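PDB 3HUT: putative branched-chain amino acid ABC transporter, which probably binds branched-chain or related amino acids outside the cytoplasmic membrane and delivers them to an ABC transporter for uptake. Local coordinates for residues Trp115-Ile120 against Asp307-Thr312; Asn130-Ile135 against Glu164-Ala169; Gln157-Ala162 against Ala197-Met202; Val286-Ala291 against Asp313-Val318. All coordinates share one frame; numbering follows the deposited sequence.

Contact 1 (Trp115-Ile120 against Asp307-Thr312); sequences WQFRAI and DALAAT
F117 has its CG anti to the carbonyl carbon and beside the backbone N (chi1 -61°), which carries the phenyl ring off the strand toward L309 and A310 of helix 302-310. Its second torsion, -85°, turns one face of the ring to L309. The CB of L309 sits over that face, 4.1 Å from the centroid of the F117 ring and 13° off the ring normal. This is a CH-pi contact, displaced from the ring centre toward the rim. The CD1 branch of L309 reaches the same ring farther round, 3.9 Å from F117 CD2. A310 approaches the ring obliquely. F117 CE1 lies 3.6 Å from A310 CA and 3.8 Å from A310 CB, so the ring touches helix backbone as well as side chain. Strand 116-118 is an outermost strand of the five-stranded parallel sheet in one lobe of this type I periplasmic binding protein fold. F117 therefore joins the margin of that sheet to a helix from much later in the chain. R306, one turn before A310, and R329 from a loop also touch F117. Near T312, L309 O takes two bonds from one residue. T312 OG1 donates to L309 O at 2.7 Å, and T312 N donates to L309 O at 3.1 Å. On the strand side, R118 makes a salt bridge with E330, and F117 O accepts a bond from Y109 OH.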
loop_
_atom_site.group_PDB
_atom_site.type_symbol
_atom_site.label_atom_id
_atom_site.label_comp_id
_atom_site.label_asym_id
_atom_site.label_seq_id
_atom_site.Cartn_x
_atom_site.Cartn_y
_atom_site.Cartn_z
ATOM N N TRP A 115 -3.277 -4.523 -19.123
ATOM C CA TRP A 115 -4.394 -3.688 -18.699
ATOM C C TRP A 115 -4.570 -3.498 -17.199
ATOM O O TRP A 115 -5.428 -2.726 -16.778
ATOM C CB TRP A 115 -5.694 -4.226 -19.313
ATOM C CG TRP A 115 -5.619 -4.308 -20.811
ATOM C CD1 TRP A 115 -4.996 -5.274 -21.549
ATOM C CD2 TRP A 115 -6.100 -3.335 -21.748
ATOM N NE1 TRP A 115 -5.053 -4.958 -22.890
ATOM C CE2 TRP A 115 -5.725 -3.773 -23.037
ATOM C CE3 TRP A 115 -6.810 -2.132 -21.622
ATOM C CZ2 TRP A 115 -6.036 -3.047 -24.198
ATOM C CZ3 TRP A 115 -7.120 -1.411 -22.776
ATOM C CH2 TRP A 115 -6.731 -1.874 -24.046
ATOM N N GLN A 116 -3.759 -4.184 -16.395
ATOM C CA GLN A 116 -3.851 -4.069 -14.939
ATOM C C GLN A 116 -2.909 -3.038 -14.326
ATOM O O GLN A 116 -1.757 -2.895 -14.746
ATOM C CB GLN A 116 -3.584 -5.420 -14.269
ATOM C CG GLN A 116 -4.791 -6.348 -14.199
ATOM C CD GLN A 116 -5.273 -6.779 -15.564
ATOM O OE1 GLN A 116 -4.494 -7.273 -16.383
ATOM N NE2 GLN A 116 -6.568 -6.607 -15.817
ATOM N N PHE A 117 -3.417 -2.328 -13.323
ATOM C CA PHE A 117 -2.648 -1.314 -12.609
ATOM C C PHE A 117 -3.051 -1.400 -11.140
ATOM O O PHE A 117 -4.156 -1.834 -10.823
ATOM C CB PHE A 117 -2.968 0.084 -13.152
ATOM C CG PHE A 117 -2.638 0.256 -14.607
ATOM C CD1 PHE A 117 -1.353 0.611 -15.007
ATOM C CD2 PHE A 117 -3.604 0.024 -15.581
ATOM C CE1 PHE A 117 -1.040 0.735 -16.362
ATOM C CE2 PHE A 117 -3.298 0.144 -16.934
ATOM C CZ PHE A 117 -2.017 0.498 -17.322
ATOM N N ARG A 118 -2.151 -0.993 -10.252
ATOM C CA ARG A 118 -2.418 -1.019 -8.814
ATOM C C ARG A 118 -1.945 0.282 -8.180
ATOM O O ARG A 118 -0.910 0.835 -8.568
ATOM C CB ARG A 118 -1.694 -2.202 -8.155
ATOM C CG ARG A 118 -0.233 -2.324 -8.553
ATOM C CD ARG A 118 0.596 -3.075 -7.521
ATOM N NE ARG A 118 0.048 -4.391 -7.248
ATOM C CZ ARG A 118 0.607 -5.538 -7.616
ATOM N NH1 ARG A 118 1.753 -5.553 -8.276
ATOM N NH2 ARG A 118 0.001 -6.673 -7.328
ATOM N N ALA A 119 -2.704 0.772 -7.205
ATOM C CA ALA A 119 -2.350 2.009 -6.524
ATOM C C ALA A 119 -1.387 1.726 -5.379
ATOM O O ALA A 119 -0.635 2.603 -4.957
ATOM C CB ALA A 119 -3.605 2.689 -5.996
ATOM N N ILE A 120 -1.407 0.491 -4.892
ATOM C CA ILE A 120 -0.553 0.067 -3.788
ATOM C C ILE A 120 0.718 -0.571 -4.358
ATOM O O ILE A 120 0.794 -0.831 -5.556
ATOM C CB ILE A 120 -1.305 -0.962 -2.912
ATOM C CG1 ILE A 120 -0.598 -1.159 -1.571
ATOM C CG2 ILE A 120 -1.396 -2.287 -3.652
ATOM C CD1 ILE A 120 -1.447 -1.932 -0.561
ATOM N N ASP A 307 -3.321 3.765 -21.954
ATOM C CA ASP A 307 -2.034 4.421 -22.184
ATOM C C ASP A 307 -1.798 5.528 -21.164
ATOM O O ASP A 307 -0.709 5.634 -20.598
ATOM C CB ASP A 307 -1.955 5.027 -23.595
ATOM C CG ASP A 307 -1.753 3.980 -24.673
ATOM O OD1 ASP A 307 -1.021 2.995 -24.426
ATOM O OD2 ASP A 307 -2.313 4.152 -25.776
ATOM N N ALA A 308 -2.816 6.355 -20.932
ATOM C CA ALA A 308 -2.698 7.457 -19.977
ATOM C C ALA A 308 -2.432 6.951 -18.561
ATOM O O ALA A 308 -1.631 7.537 -17.826
ATOM C CB ALA A 308 -3.961 8.313 -19.998
ATOM N N LEU A 309 -3.111 5.874 -18.173
ATOM C CA LEU A 309 -2.914 5.297 -16.841
ATOM C C LEU A 309 -1.466 4.851 -16.705
ATOM O O LEU A 309 -0.813 5.121 -15.700
ATOM C CB LEU A 309 -3.828 4.087 -16.634
ATOM C CG LEU A 309 -5.208 4.331 -16.029
ATOM C CD1 LEU A 309 -6.034 3.057 -16.140
ATOM C CD2 LEU A 309 -5.061 4.755 -14.564
ATOM N N ALA A 310 -0.978 4.165 -17.734
ATOM C CA ALA A 310 0.395 3.674 -17.760
ATOM C C ALA A 310 1.407 4.819 -17.697
ATOM O O ALA A 310 2.552 4.614 -17.290
ATOM C CB ALA A 310 0.624 2.853 -19.019
ATOM N N ALA A 311 0.979 6.017 -18.098
ATOM C CA ALA A 311 1.853 7.195 -18.092
ATOM C C ALA A 311 2.072 7.792 -16.695
ATOM O O ALA A 311 2.926 8.663 -16.511
ATOM C CB ALA A 311 1.292 8.257 -19.028
ATOM N N THR A 312 1.295 7.334 -15.720
ATOM C CA THR A 312 1.419 7.819 -14.342
ATOM C C THR A 312 2.885 7.712 -13.940
ATOM O O THR A 312 3.447 6.620 -13.889
ATOM C CB THR A 312 0.560 6.979 -13.377
ATOM O OG1 THR A 312 -0.802 6.995 -13.819
ATOM C CG2 THR A 312 0.632 7.551 -11.965
#

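Contact 2 (Asn130-Ile135 against Glu164-Ala169); sequences NAAWMI and ELRGGA
R166 lies across I135 of helix 126-136 and reaches A132, just where helix 150-165 ends in a Schellman motif. G167 is the C-prime residue with positive phi (92°). G167 N donates to E164 O at 3.0 Å, and G168 N pairs with F163 O. R166 is the first residue to leave the helical conformation, and its side chain turns to the neighbouring helix. Its CB packs on the end of I135, 3.8 Å from I135 CG1 and 3.9 Å from I135 CD1. From CG to NE the chain is extended, and it crosses the isoleucine at a slant. R166 CD lies 3.8 Å from I135 CG1 and also comes near the backbone of A132. R166 NE then meets the methyl group of A132, 3.7 Å from A132 CB. The guanidinium meets that methyl obliquely, with CZ and NH2 of R166 both close to it. R166 NH1 turns back to its own helix and bonds to A162 O. The positive group thus sits by the carboxyl end of helix 150-165, where the helix dipole would probably suit it. Between the segments this is packing without polar bonds, with the NE end of the guanidinium taking part. F163 also packs on I135 from the same helix. Beyond the turn the chain comes back near the isoleucine, with I135 CD1 4.3 Å from G168 N, and a CB on G168 would lie only 3.4 Å from I135 CD1.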
loop_
_atom_site.group_PDB
_atom_site.type_symbol
_atom_site.label_atom_id
_atom_site.label_comp_id
_atom_site.label_asym_id
_atom_site.label_seq_id
_atom_site.Cartn_x
_atom_site.Cartn_y
_atom_site.Cartn_z
ATOM N N ASN A 130 14.187 -0.160 2.545
ATOM C CA ASN A 130 14.736 -0.136 3.891
ATOM C C ASN A 130 16.187 -0.574 3.960
ATOM O O ASN A 130 16.935 -0.131 4.836
ATOM C CB ASN A 130 13.863 -0.976 4.819
ATOM C CG ASN A 130 12.479 -0.391 4.971
ATOM O OD1 ASN A 130 12.294 0.815 4.790
ATOM N ND2 ASN A 130 11.500 -1.227 5.307
ATOM N N ALA A 131 16.602 -1.437 3.044
ATOM C CA ALA A 131 17.999 -1.857 3.051
ATOM C C ALA A 131 18.836 -0.633 2.672
ATOM O O ALA A 131 19.851 -0.345 3.306
ATOM C CB ALA A 131 18.224 -2.990 2.060
ATOM N N ALA A 132 18.397 0.097 1.650
ATOM C CA ALA A 132 19.114 1.296 1.207
ATOM C C ALA A 132 19.152 2.340 2.323
ATOM O O ALA A 132 20.150 3.036 2.505
ATOM C CB ALA A 132 18.444 1.887 -0.042
ATOM N N TRP A 133 18.057 2.438 3.069
ATOM C CA TRP A 133 17.950 3.387 4.169
ATOM C C TRP A 133 18.988 3.062 5.255
ATOM O O TRP A 133 19.725 3.938 5.718
ATOM C CB TRP A 133 16.528 3.322 4.744
ATOM C CG TRP A 133 16.231 4.246 5.903
ATOM C CD1 TRP A 133 17.035 5.228 6.415
ATOM C CD2 TRP A 133 15.032 4.262 6.685
ATOM N NE1 TRP A 133 16.407 5.851 7.473
ATOM C CE2 TRP A 133 15.177 5.278 7.658
ATOM C CE3 TRP A 133 13.845 3.516 6.658
ATOM C CZ2 TRP A 133 14.178 5.564 8.599
ATOM C CZ3 TRP A 133 12.850 3.804 7.596
ATOM C CH2 TRP A 133 13.026 4.819 8.549
HETATM N N MSE A 134 19.058 1.798 5.651
HETATM C CA MSE A 134 20.014 1.399 6.674
HETATM C C MSE A 134 21.466 1.546 6.219
HETATM O O MSE A 134 22.337 1.909 7.011
HETATM C CB MSE A 134 19.712 -0.026 7.132
HETATM C CG MSE A 134 18.411 -0.107 7.913
HETATM SE SE MSE A 134 17.933 -1.870 8.520
HETATM C CE MSE A 134 19.109 -1.997 10.043
ATOM N N ILE A 135 21.729 1.269 4.948
ATOM C CA ILE A 135 23.079 1.419 4.407
ATOM C C ILE A 135 23.401 2.908 4.457
ATOM O O ILE A 135 24.504 3.313 4.837
ATOM C CB ILE A 135 23.151 0.942 2.936
ATOM C CG1 ILE A 135 22.980 -0.579 2.860
ATOM C CG2 ILE A 135 24.470 1.389 2.300
ATOM C CD1 ILE A 135 24.165 -1.387 3.425
ATOM N N GLU A 164 22.893 -6.927 1.045
ATOM C CA GLU A 164 24.133 -7.580 0.636
ATOM C C GLU A 164 24.647 -7.011 -0.690
ATOM O O GLU A 164 25.853 -6.969 -0.931
ATOM C CB GLU A 164 23.912 -9.097 0.528
ATOM C CG GLU A 164 23.415 -9.733 1.829
ATOM C CD GLU A 164 23.138 -11.226 1.709
ATOM O OE1 GLU A 164 22.777 -11.682 0.604
ATOM O OE2 GLU A 164 23.263 -11.941 2.727
ATOM N N LEU A 165 23.733 -6.574 -1.549
ATOM C CA LEU A 165 24.123 -5.991 -2.830
ATOM C C LEU A 165 24.903 -4.709 -2.573
ATOM O O LEU A 165 25.783 -4.342 -3.346
ATOM C CB LEU A 165 22.887 -5.663 -3.675
ATOM C CG LEU A 165 23.150 -4.897 -4.982
ATOM C CD1 LEU A 165 24.020 -5.736 -5.903
ATOM C CD2 LEU A 165 21.827 -4.558 -5.659
ATOM N N ARG A 166 24.567 -4.030 -1.478
ATOM C CA ARG A 166 25.222 -2.785 -1.108
ATOM C C ARG A 166 26.428 -2.991 -0.192
ATOM O O ARG A 166 26.967 -2.034 0.354
ATOM C CB ARG A 166 24.202 -1.844 -0.455
ATOM C CG ARG A 166 23.123 -1.404 -1.432
ATOM C CD ARG A 166 22.017 -0.613 -0.776
ATOM N NE ARG A 166 21.145 0.012 -1.770
ATOM C CZ ARG A 166 20.346 -0.650 -2.602
ATOM N NH1 ARG A 166 20.289 -1.974 -2.575
ATOM N NH2 ARG A 166 19.607 0.018 -3.476
ATOM N N GLY A 167 26.843 -4.244 -0.024
ATOM C CA GLY A 167 28.006 -4.533 0.796
ATOM C C GLY A 167 27.747 -4.842 2.257
ATOM O O GLY A 167 28.689 -5.015 3.031
ATOM N N GLY A 168 26.478 -4.915 2.645
ATOM C CA GLY A 168 26.161 -5.209 4.031
ATOM C C GLY A 168 26.084 -6.698 4.286
ATOM O O GLY A 168 25.949 -7.492 3.355
ATOM N N ALA A 169 26.176 -7.085 5.552
ATOM C CA ALA A 169 26.105 -8.493 5.912
ATOM C C ALA A 169 24.949 -8.752 6.870
ATOM O O ALA A 169 24.666 -7.947 7.756
ATOM C CB ALA A 169 27.421 -8.943 6.548
#

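Contact 3 (Gln157-Ala162 against Ala197-Met202); sequences QAFRKA and AIYLAM
The rings of F159 and Y199 lie face to face in an offset stack, with their planes only 7° apart and their centroids 4.2 Å apart. One ring comes from the helix and the other from the strand, and they overlap with the two side chains running in opposing senses. Y199 CD2 stands 3.8 Å above the plane of the F159 ring, over its centre. F159 CD1 stands in the same way 3.9 Å above the plane of the Y199 ring. The outer end of the phenylalanine runs on to the root of the tyrosine, where F159 CZ is 3.8 Å from Y199 CB. That CB lies over the F159 face and adds a CH-pi contact. In both residues CG is anti to the backbone N (chi1 170° for F159 and 179° for Y199), which swings each ring out to meet the other. Both residues are buried. The hydroxyl of Y199 lies beside the side-chain amide of N130, on helix 126-136. A131 and M134 of that helix pack on F159, and so do V142 and V144 of strand 141-147. Replacing F159 with an alanine is likely to leave one face of Y199 without its stacking partner and to open a gap between helix and strand. At the outer side of the helix, R160 NH2 donates to Q157 OE1 at 2.8 Å. Helix 150-165 joins parallel strands 141-147 and 169-176 in a beta-alpha-beta crossover. Its packing on strand 197-201 of the same sheet is typical of the Rossmann-like lobes of type I periplasmic binding proteins.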
loop_
_atom_site.group_PDB
_atom_site.type_symbol
_atom_site.label_atom_id
_atom_site.label_comp_id
_atom_site.label_asym_id
_atom_site.label_seq_id
_atom_site.Cartn_x
_atom_site.Cartn_y
_atom_site.Cartn_z
ATOM N N GLN A 157 13.365 -11.330 2.201
ATOM C CA GLN A 157 14.282 -11.812 1.175
ATOM C C GLN A 157 14.761 -10.638 0.320
ATOM O O GLN A 157 15.946 -10.527 0.017
ATOM C CB GLN A 157 13.578 -12.863 0.310
ATOM C CG GLN A 157 14.368 -13.383 -0.885
ATOM C CD GLN A 157 15.715 -13.970 -0.505
ATOM O OE1 GLN A 157 15.863 -14.595 0.546
ATOM N NE2 GLN A 157 16.704 -13.782 -1.371
ATOM N N ALA A 158 13.840 -9.753 -0.053
ATOM C CA ALA A 158 14.189 -8.589 -0.864
ATOM C C ALA A 158 15.110 -7.656 -0.077
ATOM O O ALA A 158 16.036 -7.056 -0.639
ATOM C CB ALA A 158 12.927 -7.854 -1.294
ATOM N N PHE A 159 14.858 -7.540 1.228
ATOM C CA PHE A 159 15.686 -6.697 2.085
ATOM C C PHE A 159 17.099 -7.267 2.164
ATOM O O PHE A 159 18.074 -6.554 1.944
ATOM C CB PHE A 159 15.119 -6.616 3.506
ATOM C CG PHE A 159 16.052 -5.950 4.492
ATOM C CD1 PHE A 159 16.066 -4.565 4.636
ATOM C CD2 PHE A 159 16.959 -6.710 5.235
ATOM C CE1 PHE A 159 16.965 -3.943 5.497
ATOM C CE2 PHE A 159 17.868 -6.098 6.102
ATOM C CZ PHE A 159 17.872 -4.709 6.232
ATOM N N ARG A 160 17.207 -8.550 2.495
ATOM C CA ARG A 160 18.520 -9.178 2.605
ATOM C C ARG A 160 19.312 -9.044 1.304
ATOM O O ARG A 160 20.483 -8.657 1.315
ATOM C CB ARG A 160 18.381 -10.656 2.992
ATOM C CG ARG A 160 17.848 -10.888 4.411
ATOM C CD ARG A 160 17.980 -12.354 4.818
ATOM N NE ARG A 160 17.206 -13.212 3.931
ATOM C CZ ARG A 160 15.977 -13.643 4.189
ATOM N NH1 ARG A 160 15.377 -13.307 5.325
ATOM N NH2 ARG A 160 15.339 -14.388 3.295
ATOM N N LYS A 161 18.667 -9.340 0.181
ATOM C CA LYS A 161 19.334 -9.248 -1.112
ATOM C C LYS A 161 19.841 -7.832 -1.381
ATOM O O LYS A 161 20.974 -7.646 -1.822
ATOM C CB LYS A 161 18.377 -9.677 -2.229
ATOM C CG LYS A 161 19.043 -9.824 -3.584
ATOM C CD LYS A 161 18.064 -10.325 -4.634
ATOM C CE LYS A 161 18.754 -10.519 -5.976
ATOM N NZ LYS A 161 17.821 -11.034 -7.015
ATOM N N ALA A 162 19.003 -6.837 -1.111
ATOM C CA ALA A 162 19.378 -5.441 -1.335
ATOM C C ALA A 162 20.515 -4.996 -0.422
ATOM O O ALA A 162 21.409 -4.252 -0.838
ATOM C CB ALA A 162 18.168 -4.536 -1.129
ATOM N N ALA A 197 22.539 -3.425 14.051
ATOM C CA ALA A 197 21.131 -3.061 14.108
ATOM C C ALA A 197 20.241 -4.248 13.795
ATOM O O ALA A 197 20.719 -5.309 13.385
ATOM C CB ALA A 197 20.844 -1.923 13.131
ATOM N N ILE A 198 18.940 -4.048 13.985
ATOM C CA ILE A 198 17.947 -5.085 13.747
ATOM C C ILE A 198 16.847 -4.596 12.809
ATOM O O ILE A 198 16.354 -3.472 12.950
ATOM C CB ILE A 198 17.276 -5.510 15.076
ATOM C CG1 ILE A 198 18.342 -5.977 16.068
ATOM C CG2 ILE A 198 16.247 -6.614 14.819
ATOM C CD1 ILE A 198 17.804 -6.262 17.459
ATOM N N TYR A 199 16.480 -5.436 11.846
ATOM C CA TYR A 199 15.405 -5.098 10.926
ATOM C C TYR A 199 14.288 -6.101 11.170
ATOM O O TYR A 199 14.509 -7.309 11.080
ATOM C CB TYR A 199 15.846 -5.198 9.462
ATOM C CG TYR A 199 14.707 -4.873 8.518
ATOM C CD1 TYR A 199 14.222 -3.566 8.414
ATOM C CD2 TYR A 199 14.061 -5.877 7.792
ATOM C CE1 TYR A 199 13.116 -3.263 7.613
ATOM C CE2 TYR A 199 12.949 -5.581 6.984
ATOM C CZ TYR A 199 12.486 -4.272 6.904
ATOM O OH TYR A 199 11.388 -3.961 6.126
ATOM N N LEU A 200 13.093 -5.606 11.480
ATOM C CA LEU A 200 11.962 -6.485 11.751
ATOM C C LEU A 200 10.950 -6.566 10.613
ATOM O O LEU A 200 10.284 -5.580 10.292
ATOM C CB LEU A 200 11.230 -6.026 13.020
ATOM C CG LEU A 200 12.049 -5.984 14.318
ATOM C CD1 LEU A 200 11.177 -5.485 15.471
ATOM C CD2 LEU A 200 12.597 -7.380 14.612
ATOM N N ALA A 201 10.836 -7.739 10.005
ATOM C CA ALA A 201 9.862 -7.942 8.946
ATOM C C ALA A 201 8.687 -8.612 9.637
ATOM O O ALA A 201 8.466 -9.817 9.480
ATOM C CB ALA A 201 10.434 -8.853 7.861
HETATM N N MSE A 202 7.962 -7.840 10.443
HETATM C CA MSE A 202 6.812 -8.380 11.149
HETATM C C MSE A 202 5.812 -7.284 11.507
HETATM O O MSE A 202 6.082 -6.089 11.321
HETATM C CB MSE A 202 7.248 -9.131 12.415
HETATM C CG MSE A 202 7.791 -8.286 13.551
HETATM SE SE MSE A 202 8.376 -9.389 15.060
HETATM C CE MSE A 202 10.131 -9.761 14.425
#

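Contact 4 (Val286-Ala291 against Asp313-Val318); sequences VGIMLA and DRYAGV
Y315, on the short strand 315-317, lays its ring on G287 and I288 of the long helix 277-296. The strand axis passes 9.6 Å from that of segment 286-291, at 150° to it, nearly antiparallel. The ring is reached from several sides. I288 CG1 stands over the centre of one face, 3.6 Å from the centroid of the Y315 ring and 11° off the ring normal. This CH-pi contact is close, and I288 CG1 is likewise 3.6 Å from Y315 CD2. The CB of A291 comes to the ring edge near its plane, at a looser 4.5 Å from Y315 CE1. At the far end Y315 OH rests on helix backbone, 3.2 Å from G287 CA. A CB on G287 would fall 2.0 Å from Y315 OH, so the glycine makes room for the phenol. Helix 277-296 is a sheet-covering helix of one lobe of the periplasmic binding protein fold. V286, M289 and L290 pack on strand 5-11 of the central parallel sheet, and the CBs of V286 and M289 point away from strand 315-317. Y315 thus covers a different side of the helix from the sheet. CG of Y315 is anti to its own N (chi1 -173°), which sends the ring out toward the helix. With a serine in its place, I288 would probably lose the ring that covers it, and a gap would open over G287. D284 and Q31 also touch the tyrosine. Just after it, A316 is the centre of an inverse gamma turn, with a weak bond from G317 N to Y315 O.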
loop_
_atom_site.group_PDB
_atom_site.type_symbol
_atom_site.label_atom_id
_atom_site.label_comp_id
_atom_site.label_asym_id
_atom_site.label_seq_id
_atom_site.Cartn_x
_atom_site.Cartn_y
_atom_site.Cartn_z
ATOM N N VAL A 286 -8.653 6.487 -7.209
ATOM C CA VAL A 286 -9.626 7.290 -7.935
ATOM C C VAL A 286 -8.947 8.513 -8.563
ATOM O O VAL A 286 -9.181 8.836 -9.730
ATOM C CB VAL A 286 -10.772 7.751 -7.004
ATOM C CG1 VAL A 286 -11.677 8.727 -7.733
ATOM C CG2 VAL A 286 -11.578 6.538 -6.533
ATOM N N GLY A 287 -8.104 9.187 -7.785
ATOM C CA GLY A 287 -7.407 10.353 -8.299
ATOM C C GLY A 287 -6.490 10.028 -9.465
ATOM O O GLY A 287 -6.402 10.791 -10.428
ATOM N N ILE A 288 -5.789 8.905 -9.380
ATOM C CA ILE A 288 -4.893 8.492 -10.454
ATOM C C ILE A 288 -5.705 8.250 -11.723
ATOM O O ILE A 288 -5.314 8.670 -12.817
ATOM C CB ILE A 288 -4.123 7.198 -10.073
ATOM C CG1 ILE A 288 -3.096 7.519 -8.979
ATOM C CG2 ILE A 288 -3.427 6.606 -11.312
ATOM C CD1 ILE A 288 -2.360 6.311 -8.419
HETATM N N MSE A 289 -6.839 7.573 -11.565
HETATM C CA MSE A 289 -7.719 7.272 -12.690
HETATM C C MSE A 289 -8.264 8.550 -13.329
HETATM O O MSE A 289 -8.194 8.726 -14.546
HETATM C CB MSE A 289 -8.883 6.395 -12.217
HETATM C CG MSE A 289 -9.879 6.010 -13.303
HETATM SE SE MSE A 289 -9.128 4.845 -14.660
HETATM C CE MSE A 289 -9.341 3.149 -13.746
ATOM N N LEU A 290 -8.797 9.446 -12.504
ATOM C CA LEU A 290 -9.358 10.695 -12.998
ATOM C C LEU A 290 -8.327 11.560 -13.715
ATOM O O LEU A 290 -8.618 12.157 -14.747
ATOM C CB LEU A 290 -10.001 11.474 -11.845
ATOM C CG LEU A 290 -11.260 10.827 -11.253
ATOM C CD1 LEU A 290 -11.718 11.589 -10.011
ATOM C CD2 LEU A 290 -12.358 10.811 -12.310
ATOM N N ALA A 291 -7.119 11.633 -13.174
ATOM C CA ALA A 291 -6.077 12.427 -13.814
ATOM C C ALA A 291 -5.799 11.844 -15.200
ATOM O O ALA A 291 -5.618 12.580 -16.166
ATOM C CB ALA A 291 -4.804 12.417 -12.970
ATOM N N ASP A 313 3.500 8.846 -13.638
ATOM C CA ASP A 313 4.918 8.848 -13.322
ATOM C C ASP A 313 5.314 9.574 -12.043
ATOM O O ASP A 313 6.270 9.193 -11.382
ATOM C CB ASP A 313 5.662 9.479 -14.503
ATOM C CG ASP A 313 7.172 9.324 -14.407
ATOM O OD1 ASP A 313 7.666 8.216 -14.660
ATOM O OD2 ASP A 313 7.843 10.311 -14.074
ATOM N N ARG A 314 4.565 10.610 -11.691
ATOM C CA ARG A 314 4.890 11.436 -10.543
ATOM C C ARG A 314 3.615 11.924 -9.841
ATOM O O ARG A 314 3.502 13.082 -9.463
ATOM C CB ARG A 314 5.742 12.604 -11.073
ATOM C CG ARG A 314 5.975 13.795 -10.175
ATOM C CD ARG A 314 7.328 13.753 -9.468
ATOM N NE ARG A 314 7.584 14.991 -8.723
ATOM C CZ ARG A 314 6.659 15.651 -8.029
ATOM N NH1 ARG A 314 5.410 15.202 -7.984
ATOM N NH2 ARG A 314 6.980 16.754 -7.370
ATOM N N TYR A 315 2.653 11.027 -9.666
ATOM C CA TYR A 315 1.393 11.379 -9.020
ATOM C C TYR A 315 1.599 11.762 -7.554
ATOM O O TYR A 315 2.119 10.975 -6.776
ATOM C CB TYR A 315 0.415 10.206 -9.100
ATOM C CG TYR A 315 -0.968 10.547 -8.594
ATOM C CD1 TYR A 315 -1.863 11.262 -9.387
ATOM C CD2 TYR A 315 -1.365 10.194 -7.299
ATOM C CE1 TYR A 315 -3.129 11.625 -8.902
ATOM C CE2 TYR A 315 -2.625 10.550 -6.806
ATOM C CZ TYR A 315 -3.499 11.267 -7.613
ATOM O OH TYR A 315 -4.729 11.635 -7.129
ATOM N N ALA A 316 1.161 12.962 -7.184
ATOM C CA ALA A 316 1.304 13.442 -5.812
ATOM C C ALA A 316 0.154 12.936 -4.943
ATOM O O ALA A 316 -0.745 13.692 -4.590
ATOM C CB ALA A 316 1.337 14.967 -5.797
ATOM N N GLY A 317 0.183 11.654 -4.603
ATOM C CA GLY A 317 -0.889 11.085 -3.799
ATOM C C GLY A 317 -0.703 11.243 -2.304
ATOM O O GLY A 317 0.365 11.653 -1.839
ATOM N N VAL A 318 -1.751 10.928 -1.547
ATOM C CA VAL A 318 -1.675 11.016 -0.097
ATOM C C VAL A 318 -0.877 9.824 0.413
ATOM O O VAL A 318 -0.489 9.781 1.580
ATOM C CB VAL A 318 -3.080 11.026 0.544
ATOM C CG1 VAL A 318 -3.874 12.208 0.005
ATOM C CG2 VAL A 318 -3.807 9.719 0.261
#

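In the fold
The four contacts fall into two pairs, one in each lobe. Contacts 1 and 4 have centres 10 Å apart and touch, as L309 and T312 pack on I288 and L309 on M289. Helices 277-296 and 302-310 and strand 315-317 follow one another there, beside the five-stranded parallel sheet. Contacts 2 and 3 have centres 9 Å apart and share helix 150-165. Contact 1 is about 30 Å from contact 2, centre to centre. Along the chain, contacts 2 and 3 lie between the two halves of contact 1; contact 4 opens after both, its segments alternating with those of contact 1. The chain thus leaves the first lobe, builds much of the second and returns, consistent with a two-lobed receptor.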